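DNA alpha-glucosyltransferase (PDB 1XV5) is a bacteriophage T4 glycosyltransferase of the GT-B clan, built from two domains with a parallel sheet in each, and is modelled here with uridine-5'-diphosphate. Local coordinates at residues A[291-296]-A[305-310]; A[321-326]-A[347-352]. All blocks are in the same frame, centred on the assembly; numbering follows the deposited sequence.

Contact 1 of 2, residues A[291-296]-A[305-310]. With UDP (uridine-5'-diphosphate), chain C.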
ATOM      1  N   GLY A 291      11.643   1.093  12.587  1.00 13.69           N
ATOM      2  CA  GLY A 291      11.189   0.919  11.220  1.00 12.82           C
ATOM      3  C   GLY A 291      10.858   2.282  10.648  1.00 12.74           C
ATOM      4  O   GLY A 291      10.293   3.134  11.338  1.00 12.41           O
ATOM      5  N   TYR A 292      11.191   2.484   9.378  1.00 11.12           N
ATOM      6  CA  TYR A 292      10.958   3.761   8.727  1.00 10.30           C
ATOM      7  C   TYR A 292      10.044   3.675   7.518  1.00 10.96           C
ATOM      8  O   TYR A 292      10.193   2.802   6.668  1.00 12.23           O
ATOM      9  CB  TYR A 292      12.291   4.363   8.281  1.00 10.53           C
ATOM     10  CG  TYR A 292      13.234   4.683   9.415  1.00 11.76           C
ATOM     11  CD1 TYR A 292      13.555   6.005   9.725  1.00 14.42           C
ATOM     12  CD2 TYR A 292      13.804   3.667  10.182  1.00 13.70           C
ATOM     13  CE1 TYR A 292      14.425   6.310  10.774  1.00 13.73           C
ATOM     14  CE2 TYR A 292      14.674   3.959  11.234  1.00 13.11           C
ATOM     15  CZ  TYR A 292      14.979   5.282  11.522  1.00 15.44           C
ATOM     16  OH  TYR A 292      15.837   5.577  12.560  1.00 14.69           O
ATOM     17  N   GLN A 293       9.097   4.600   7.457  1.00 11.77           N
ATOM     18  CA  GLN A 293       8.164   4.688   6.342  1.00 12.59           C
ATOM     19  C   GLN A 293       8.074   6.191   6.171  1.00 12.71           C
ATOM     20  O   GLN A 293       7.374   6.874   6.920  1.00 12.64           O
ATOM     21  CB  GLN A 293       6.812   4.088   6.724  1.00 12.62           C
ATOM     22  CG  GLN A 293       6.047   3.527   5.536  1.00 12.86           C
ATOM     23  CD  GLN A 293       5.436   4.605   4.663  1.00 12.53           C
ATOM     24  OE1 GLN A 293       5.827   5.769   4.722  1.00 12.70           O
ATOM     25  NE2 GLN A 293       4.473   4.217   3.840  1.00 12.17           N
ATOM     26  N   LEU A 294       8.811   6.708   5.194  1.00 11.36           N
ATOM     27  CA  LEU A 294       8.874   8.143   4.986  1.00 11.80           C
ATOM     28  C   LEU A 294       8.110   8.697   3.791  1.00 13.59           C
ATOM     29  O   LEU A 294       8.533   9.682   3.181  1.00 13.56           O
ATOM     30  CB  LEU A 294      10.347   8.559   4.914  1.00 11.56           C
ATOM     31  CG  LEU A 294      11.196   8.070   6.095  1.00 11.30           C
ATOM     32  CD1 LEU A 294      12.656   8.455   5.877  1.00 12.65           C
ATOM     33  CD2 LEU A 294      10.667   8.661   7.402  1.00 12.39           C
ATOM     34  N   SER A 295       6.980   8.083   3.463  1.00 12.24           N
ATOM     35  CA  SER A 295       6.177   8.574   2.350  1.00 13.13           C
ATOM     36  C   SER A 295       5.762  10.012   2.644  1.00 12.64           C
ATOM     37  O   SER A 295       5.378  10.351   3.766  1.00 12.25           O
ATOM     38  CB  SER A 295       4.948   7.690   2.136  1.00 12.25           C
ATOM     39  OG  SER A 295       5.341   6.455   1.563  1.00 12.61           O
ATOM     40  N   LYS A 296       5.843  10.850   1.617  1.00 12.91           N
ATOM     41  CA  LYS A 296       5.543  12.270   1.748  1.00 14.49           C
ATOM     42  C   LYS A 296       4.662  12.795   0.622  1.00 14.78           C
ATOM     43  O   LYS A 296       4.990  13.797  -0.025  1.00 14.75           O
ATOM     44  CB  LYS A 296       6.864  13.039   1.774  1.00 16.66           C
ATOM     45  CG  LYS A 296       7.788  12.666   0.609  1.00 16.66           C
ATOM     46  CD  LYS A 296       9.254  12.821   0.976  1.00 22.85           C
ATOM     47  CE  LYS A 296       9.600  14.265   1.276  1.00 26.81           C
ATOM     48  NZ  LYS A 296      11.018  14.405   1.695  1.00 33.99           N
ATOM     49  N   SER A 305      -6.041   7.570   4.599  1.00 12.22           N
ATOM     50  CA  SER A 305      -5.237   6.403   4.270  1.00 12.41           C
ATOM     51  C   SER A 305      -3.743   6.368   4.566  1.00 13.31           C
ATOM     52  O   SER A 305      -2.969   7.149   4.008  1.00 12.20           O
ATOM     53  CB  SER A 305      -5.421   6.058   2.788  1.00 13.48           C
ATOM     54  OG  SER A 305      -6.788   5.890   2.463  1.00 13.19           O
ATOM     55  N   LEU A 306      -3.347   5.461   5.455  1.00 12.33           N
ATOM     56  CA  LEU A 306      -1.931   5.241   5.707  1.00 13.16           C
ATOM     57  C   LEU A 306      -1.699   4.135   4.685  1.00 12.91           C
ATOM     58  O   LEU A 306      -2.663   3.607   4.113  1.00 12.85           O
ATOM     59  CB  LEU A 306      -1.664   4.704   7.117  1.00 12.72           C
ATOM     60  CG  LEU A 306      -1.501   5.750   8.220  1.00 11.77           C
ATOM     61  CD1 LEU A 306      -1.351   5.045   9.563  1.00 12.48           C
ATOM     62  CD2 LEU A 306      -0.278   6.630   7.926  1.00 10.50           C
ATOM     63  N   GLU A 307      -0.444   3.792   4.438  1.00 13.47           N
ATOM     64  CA  GLU A 307      -0.123   2.741   3.482  1.00 12.23           C
ATOM     65  C   GLU A 307       0.157   1.444   4.223  1.00 12.30           C
ATOM     66  O   GLU A 307       0.323   1.440   5.444  1.00 12.07           O
ATOM     67  CB  GLU A 307       1.095   3.151   2.660  1.00 13.67           C
ATOM     68  CG  GLU A 307       0.852   4.399   1.847  1.00 12.68           C
ATOM     69  CD  GLU A 307       2.072   4.838   1.077  1.00 15.27           C
ATOM     70  OE1 GLU A 307       2.952   5.499   1.670  1.00 14.38           O
ATOM     71  OE2 GLU A 307       2.151   4.504  -0.120  1.00 15.30           O
ATOM     72  N   TYR A 308       0.202   0.337   3.492  1.00 12.24           N
ATOM     73  CA  TYR A 308       0.461  -0.940   4.135  1.00 12.34           C
ATOM     74  C   TYR A 308       1.790  -0.980   4.872  1.00 12.22           C
ATOM     75  O   TYR A 308       1.866  -1.533   5.964  1.00 11.84           O
ATOM     76  CB  TYR A 308       0.363  -2.079   3.120  1.00 12.05           C
ATOM     77  CG  TYR A 308      -1.075  -2.429   2.829  1.00 12.71           C
ATOM     78  CD1 TYR A 308      -1.645  -2.168   1.586  1.00 11.96           C
ATOM     79  CD2 TYR A 308      -1.895  -2.952   3.834  1.00 12.06           C
ATOM     80  CE1 TYR A 308      -3.002  -2.414   1.352  1.00 11.88           C
ATOM     81  CE2 TYR A 308      -3.244  -3.196   3.611  1.00 11.52           C
ATOM     82  CZ  TYR A 308      -3.791  -2.925   2.374  1.00 12.63           C
ATOM     83  OH  TYR A 308      -5.136  -3.147   2.172  1.00 15.07           O
ATOM     84  N   THR A 309       2.837  -0.390   4.298  1.00 13.47           N
ATOM     85  CA  THR A 309       4.117  -0.397   4.991  1.00 12.90           C
ATOM     86  C   THR A 309       4.015   0.361   6.313  1.00 12.12           C
ATOM     87  O   THR A 309       4.732   0.047   7.257  1.00 13.63           O
ATOM     88  CB  THR A 309       5.257   0.192   4.127  1.00 12.90           C
ATOM     89  OG1 THR A 309       4.840   1.431   3.545  1.00 13.48           O
ATOM     90  CG2 THR A 309       5.642  -0.792   3.020  1.00 13.46           C
ATOM     91  N   HIS A 310       3.132   1.356   6.385  1.00 12.48           N
ATOM     92  CA  HIS A 310       2.934   2.099   7.637  1.00 13.03           C
ATOM     93  C   HIS A 310       2.379   1.119   8.675  1.00 11.72           C
ATOM     94  O   HIS A 310       2.903   0.974   9.780  1.00 11.08           O
ATOM     95  CB  HIS A 310       1.881   3.205   7.478  1.00 12.25           C
ATOM     96  CG  HIS A 310       2.375   4.450   6.811  1.00 12.82           C
ATOM     97  ND1 HIS A 310       1.770   4.973   5.689  1.00 10.82           N
ATOM     98  CD2 HIS A 310       3.347   5.326   7.160  1.00 11.61           C
ATOM     99  CE1 HIS A 310       2.342   6.123   5.380  1.00 13.13           C
ATOM    100  NE2 HIS A 310       3.302   6.360   6.257  1.00 11.83           N
TER
HETATM  101  N1  UDP C1402       5.934  -5.266  -0.414  1.00 14.65           N
HETATM  102  C2  UDP C1402       6.495  -6.527  -0.425  1.00 15.39           C
HETATM  103  N3  UDP C1402       7.704  -6.616  -1.069  1.00 15.20           N
HETATM  104  C4  UDP C1402       8.395  -5.587  -1.681  1.00 15.59           C
HETATM  105  C5  UDP C1402       7.751  -4.311  -1.615  1.00 15.10           C
HETATM  106  C6  UDP C1402       6.569  -4.198  -1.000  1.00 15.14           C
HETATM  107  O2  UDP C1402       5.966  -7.491   0.104  1.00 17.04           O
HETATM  108  O4  UDP C1402       9.476  -5.820  -2.220  1.00 15.42           O
HETATM  109  C1' UDP C1402       4.629  -5.111   0.239  1.00 15.00           C
HETATM  110  C2' UDP C1402       4.610  -4.127   1.404  1.00 14.74           C
HETATM  111  O2' UDP C1402       5.104  -4.726   2.583  1.00 16.48           O
HETATM  112  C3' UDP C1402       3.125  -3.791   1.445  1.00 15.37           C
HETATM  113  C4' UDP C1402       2.793  -3.686  -0.043  1.00 15.24           C
HETATM  114  O4' UDP C1402       3.730  -4.575  -0.707  1.00 15.06           O
HETATM  115  O3' UDP C1402       2.410  -4.881   2.028  1.00 14.08           O
HETATM  116  C5' UDP C1402       2.918  -2.294  -0.630  1.00 11.90           C
HETATM  117  O5' UDP C1402       1.779  -1.518  -0.278  1.00 14.32           O
HETATM  118  PA  UDP C1402       1.883  -0.009   0.229  1.00 13.76           P
HETATM  119  O1A UDP C1402       0.491   0.419   0.480  1.00 13.92           O
HETATM  120  O2A UDP C1402       2.874   0.058   1.335  1.00 15.24           O
HETATM  121  O3A UDP C1402       2.508   0.837  -1.025  1.00 14.14           O
HETATM  122  PB  UDP C1402       2.358   0.658  -2.647  1.00 15.09           P
HETATM  123  O1B UDP C1402       2.366   2.025  -3.228  1.00 14.27           O
HETATM  124  O2B UDP C1402       3.375  -0.321  -3.092  1.00 17.29           O
HETATM  125  O3B UDP C1402       0.913   0.030  -2.847  1.00 16.48           O
HETATM  126  O   HOH W   1       5.249   8.556   6.153  1.00 13.86           O

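Contact 2 of 2, residues A[321-326]-A[347-352]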
ATOM      1  N   VAL A 321       8.606   5.005  12.553  1.00 12.43           N
ATOM      2  CA  VAL A 321       9.136   6.339  12.332  1.00 12.10           C
ATOM      3  C   VAL A 321       8.499   6.758  11.008  1.00 12.07           C
ATOM      4  O   VAL A 321       8.848   6.224   9.955  1.00 12.47           O
ATOM      5  CB  VAL A 321      10.674   6.329  12.219  1.00 11.71           C
ATOM      6  CG1 VAL A 321      11.183   7.741  11.942  1.00 13.51           C
ATOM      7  CG2 VAL A 321      11.288   5.787  13.519  1.00 11.36           C
ATOM      8  N   PHE A 322       7.547   7.690  11.080  1.00 12.56           N
ATOM      9  CA  PHE A 322       6.820   8.174   9.901  1.00 12.17           C
ATOM     10  C   PHE A 322       7.158   9.626   9.559  1.00 11.74           C
ATOM     11  O   PHE A 322       7.631  10.381  10.406  1.00 13.19           O
ATOM     12  CB  PHE A 322       5.300   8.117  10.123  1.00 10.38           C
ATOM     13  CG  PHE A 322       4.730   6.731  10.330  1.00 12.27           C
ATOM     14  CD1 PHE A 322       5.459   5.586  10.032  1.00 12.05           C
ATOM     15  CD2 PHE A 322       3.416   6.589  10.785  1.00 13.62           C
ATOM     16  CE1 PHE A 322       4.890   4.314  10.182  1.00 13.45           C
ATOM     17  CE2 PHE A 322       2.837   5.329  10.939  1.00 13.11           C
ATOM     18  CZ  PHE A 322       3.575   4.187  10.637  1.00 10.72           C
ATOM     19  N   TRP A 323       6.873  10.012   8.317  1.00 13.27           N
ATOM     20  CA  TRP A 323       7.114  11.378   7.850  1.00 11.82           C
ATOM     21  C   TRP A 323       6.127  12.309   8.555  1.00 13.24           C
ATOM     22  O   TRP A 323       4.913  12.131   8.453  1.00 13.39           O
ATOM     23  CB  TRP A 323       6.919  11.445   6.330  1.00 12.84           C
ATOM     24  CG  TRP A 323       7.293  12.756   5.709  1.00 13.35           C
ATOM     25  CD1 TRP A 323       6.445  13.710   5.229  1.00 14.61           C
ATOM     26  CD2 TRP A 323       8.618  13.248   5.485  1.00 14.78           C
ATOM     27  NE1 TRP A 323       7.159  14.768   4.716  1.00 14.81           N
ATOM     28  CE2 TRP A 323       8.496  14.510   4.860  1.00 15.50           C
ATOM     29  CE3 TRP A 323       9.901  12.745   5.751  1.00 14.83           C
ATOM     30  CZ2 TRP A 323       9.609  15.278   4.495  1.00 16.36           C
ATOM     31  CZ3 TRP A 323      11.009  13.509   5.387  1.00 16.47           C
ATOM     32  CH2 TRP A 323      10.852  14.763   4.764  1.00 15.35           C
ATOM     33  N   LYS A 324       6.652  13.302   9.265  1.00 13.49           N
ATOM     34  CA  LYS A 324       5.817  14.245  10.008  1.00 14.53           C
ATOM     35  C   LYS A 324       4.646  14.861   9.244  1.00 14.39           C
ATOM     36  O   LYS A 324       3.498  14.776   9.692  1.00 14.36           O
ATOM     37  CB  LYS A 324       6.690  15.365  10.582  1.00 15.71           C
ATOM     38  CG  LYS A 324       5.941  16.324  11.503  1.00 20.65           C
ATOM     39  CD  LYS A 324       6.859  17.431  12.010  1.00 25.05           C
ATOM     40  CE  LYS A 324       6.147  18.313  13.024  1.00 29.29           C
ATOM     41  NZ  LYS A 324       6.995  19.449  13.479  1.00 34.22           N
ATOM     42  N   SER A 325       4.920  15.483   8.099  1.00 14.32           N
ATOM     43  CA  SER A 325       3.854  16.129   7.338  1.00 15.73           C
ATOM     44  C   SER A 325       2.747  15.166   6.929  1.00 15.36           C
ATOM     45  O   SER A 325       1.598  15.573   6.787  1.00 14.56           O
ATOM     46  CB  SER A 325       4.411  16.837   6.096  1.00 18.25           C
ATOM     47  OG  SER A 325       4.728  15.918   5.067  1.00 25.75           O
ATOM     48  N   THR A 326       3.083  13.894   6.741  1.00 13.85           N
ATOM     49  CA  THR A 326       2.068  12.917   6.368  1.00 13.76           C
ATOM     50  C   THR A 326       1.126  12.715   7.556  1.00 13.83           C
ATOM     51  O   THR A 326      -0.098  12.629   7.390  1.00 13.97           O
ATOM     52  CB  THR A 326       2.711  11.581   5.948  1.00 13.34           C
ATOM     53  OG1 THR A 326       3.411  11.769   4.709  1.00 15.42           O
ATOM     54  CG2 THR A 326       1.652  10.510   5.755  1.00 15.21           C
ATOM     55  N   ILE A 347       7.125   7.905  16.055  1.00 12.90           N
ATOM     56  CA  ILE A 347       8.136   8.955  16.019  1.00 13.38           C
ATOM     57  C   ILE A 347       7.936   9.675  14.694  1.00 14.13           C
ATOM     58  O   ILE A 347       8.060   9.069  13.629  1.00 15.82           O
ATOM     59  CB  ILE A 347       9.559   8.371  16.092  1.00 13.77           C
ATOM     60  CG1 ILE A 347       9.770   7.725  17.466  1.00 14.77           C
ATOM     61  CG2 ILE A 347      10.594   9.466  15.825  1.00 14.80           C
ATOM     62  CD1 ILE A 347      11.132   7.084  17.671  1.00 13.81           C
ATOM     63  N   TRP A 348       7.604  10.961  14.755  1.00 14.14           N
ATOM     64  CA  TRP A 348       7.374  11.721  13.532  1.00 14.50           C
ATOM     65  C   TRP A 348       8.645  12.379  13.014  1.00 16.57           C
ATOM     66  O   TRP A 348       9.072  13.428  13.498  1.00 16.55           O
ATOM     67  CB  TRP A 348       6.269  12.762  13.755  1.00 14.39           C
ATOM     68  CG  TRP A 348       4.954  12.130  14.146  1.00 14.92           C
ATOM     69  CD1 TRP A 348       4.405  12.078  15.397  1.00 15.11           C
ATOM     70  CD2 TRP A 348       4.054  11.420  13.283  1.00 13.72           C
ATOM     71  NE1 TRP A 348       3.217  11.380  15.365  1.00 16.43           N
ATOM     72  CE2 TRP A 348       2.981  10.964  14.081  1.00 15.03           C
ATOM     73  CE3 TRP A 348       4.053  11.123  11.914  1.00 15.12           C
ATOM     74  CZ2 TRP A 348       1.913  10.226  13.554  1.00 13.41           C
ATOM     75  CZ3 TRP A 348       2.989  10.386  11.389  1.00 14.52           C
ATOM     76  CH2 TRP A 348       1.935   9.948  12.211  1.00 14.93           C
ATOM     77  N   PHE A 349       9.241  11.727  12.021  1.00 15.42           N
ATOM     78  CA  PHE A 349      10.469  12.176  11.378  1.00 15.98           C
ATOM     79  C   PHE A 349      10.314  13.610  10.892  1.00 14.03           C
ATOM     80  O   PHE A 349       9.450  13.901  10.070  1.00 14.88           O
ATOM     81  CB  PHE A 349      10.772  11.246  10.204  1.00 15.34           C
ATOM     82  CG  PHE A 349      12.114  11.472   9.569  1.00 17.12           C
ATOM     83  CD1 PHE A 349      12.315  12.526   8.682  1.00 17.88           C
ATOM     84  CD2 PHE A 349      13.174  10.616   9.848  1.00 16.72           C
ATOM     85  CE1 PHE A 349      13.557  12.723   8.075  1.00 19.45           C
ATOM     86  CE2 PHE A 349      14.419  10.802   9.249  1.00 18.75           C
ATOM     87  CZ  PHE A 349      14.610  11.860   8.359  1.00 20.09           C
ATOM     88  N   ASP A 350      11.165  14.498  11.395  1.00 14.36           N
ATOM     89  CA  ASP A 350      11.109  15.911  11.030  1.00 16.62           C
ATOM     90  C   ASP A 350      12.361  16.302  10.255  1.00 17.13           C
ATOM     91  O   ASP A 350      13.440  16.429  10.836  1.00 17.91           O
ATOM     92  CB  ASP A 350      11.008  16.769  12.294  1.00 16.45           C
ATOM     93  CG  ASP A 350      10.679  18.216  11.991  1.00 20.87           C
ATOM     94  OD1 ASP A 350      10.902  18.649  10.842  1.00 20.12           O
ATOM     95  OD2 ASP A 350      10.207  18.922  12.907  1.00 23.05           O
ATOM     96  N   GLU A 351      12.217  16.506   8.950  1.00 19.26           N
ATOM     97  CA  GLU A 351      13.362  16.863   8.120  1.00 21.37           C
ATOM     98  C   GLU A 351      13.985  18.195   8.539  1.00 22.62           C
ATOM     99  O   GLU A 351      15.151  18.457   8.247  1.00 23.35           O
ATOM    100  CB  GLU A 351      12.957  16.931   6.646  1.00 22.27           C
ATOM    101  CG  GLU A 351      12.217  18.197   6.256  1.00 26.62           C
ATOM    102  CD  GLU A 351      11.953  18.275   4.762  1.00 29.89           C
ATOM    103  OE1 GLU A 351      12.867  17.933   3.980  1.00 30.83           O
ATOM    104  OE2 GLU A 351      10.840  18.683   4.371  1.00 29.76           O
ATOM    105  N   ASN A 352      13.206  19.030   9.218  1.00 22.69           N
ATOM    106  CA  ASN A 352      13.695  20.331   9.669  1.00 24.48           C
ATOM    107  C   ASN A 352      14.327  20.270  11.054  1.00 24.49           C
ATOM    108  O   ASN A 352      14.861  21.263  11.549  1.00 23.56           O
ATOM    109  CB  ASN A 352      12.558  21.349   9.656  1.00 27.73           C
ATOM    110  CG  ASN A 352      12.178  21.773   8.251  1.00 30.78           C
ATOM    111  OD1 ASN A 352      11.061  22.227   8.009  1.00 33.10           O
ATOM    112  ND2 ASN A 352      13.114  21.639   7.316  1.00 31.01           N
TER

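Contact 1 of 2, residues A[291-296]-A[305-310]
Glu-307 OE1 is gripped by two donors from the 291-296 segment, Ser-295 OG at 2.6 Å and Gln-293 NE2 at 2.9 Å. The hydroxyl uses the syn lone pair of OE1, whereas the amide comes from above the carboxylate plane. This is the strand-to-helix half of a beta-alpha-beta unit in a GT-B domain: strand 288-293 ends beside the start of helix 308-316, with Glu-307 as its N-cap residue. Gln-293 NE2 spends its second proton on Thr-309 OG1, 2.8 Å away. With both protons placed and Gln-293 OE1 taking the backbone N of Ser-295 in a nearly straight bond (169°), the amide is fixed against flipping.

The glutamine chain, bent at chi2 (-75°), lays its amide flat over one face of the His-310 imidazole, the planes only 18° apart, and Leu-306 CD2 covers the opposite face. CG adds a CH-pi contact to the same ring. In the ring plane, His-310 ND1 accepts from Glu-307 N at 2.8 Å, while a water at NE2 also lies in hydrogen-bonding position to the carbonyls of Gln-293 and Ser-295.

Glu-307 OE2 turns to Lys-210 in a salt bridge, and that lysine also binds UDP. The first turn of the helix receives the alpha-phosphate: Tyr-308 N donates to UDP O1A and Thr-309 N to UDP O2A, each at 3.0 Å.

Contact 2 of 2, residues A[321-326]-A[347-352]
Phe-322 N donates to Ile-347 O at 2.9 Å, and Phe-322 O in turn accepts from Phe-349 N, so one residue bonds to the neighbouring strand through both its backbone groups. The ladder continues past the strand end, where Lys-324 N, already in the helix that follows, reaches Phe-349 O at 3.0 Å. Farther out, Lys-324 NZ and Asp-350 OD2 form a salt bridge whose hydrogen bond is weak at 3.3 Å; the fully extended lysine chain runs alongside the aspartate, pointing the same way. Asp-350 OD1 accepts from Asn-352 N, an Asx turn as the chain leaves the strand.

These bonds pair strand 319-323 in parallel with strand 347-349, the outermost strand on this side of the seven-stranded sheet in a Rossmann-like GT-B domain, joined through helix 324-329 as a beta-alpha-beta unit. Across the pair the short axes diverge by 41°.

Phe-322 and Trp-348 share one face of the sheet. The phenyl edge is turned toward the indole face in an offset edge-to-face pair, planes at 68°, and Phe-322 CB sits 3.5 Å from Trp-348 CZ3. The other face carries Val-321, Ile-347, Trp-323 and Phe-349. There CG is anti to the backbone N in both aromatic residues (Trp-323 chi1 -173°), and the rings meet rim to rim, neither over the other. Beyond them Glu-351 CB packs 3.6 Å from Trp-323 CH2.

Overall arrangement
Two successive beta-alpha-beta units share strand 319-323, an example of how neighbouring contacts in one sheet lie at increasing distance from a ligand. Both segments of contact 1 precede those of contact 2 in the chain, and the contact centres lie about 11 Å apart. Strands 288-293 and 319-323 are neighbours, and Gly-291 O probably accepts from Val-321 N at 2.8 Å. Just past the strands, Ser-295 O and Thr-326 OG1 form a probable hydrogen bond of 2.6 Å, while the Phe-322 and His-310 rings pack edge to face. Contact 1 touches UDP directly; contact 2 stands behind it at the sheet edge, with the Phe-322 side chain about 10 Å from the ligand.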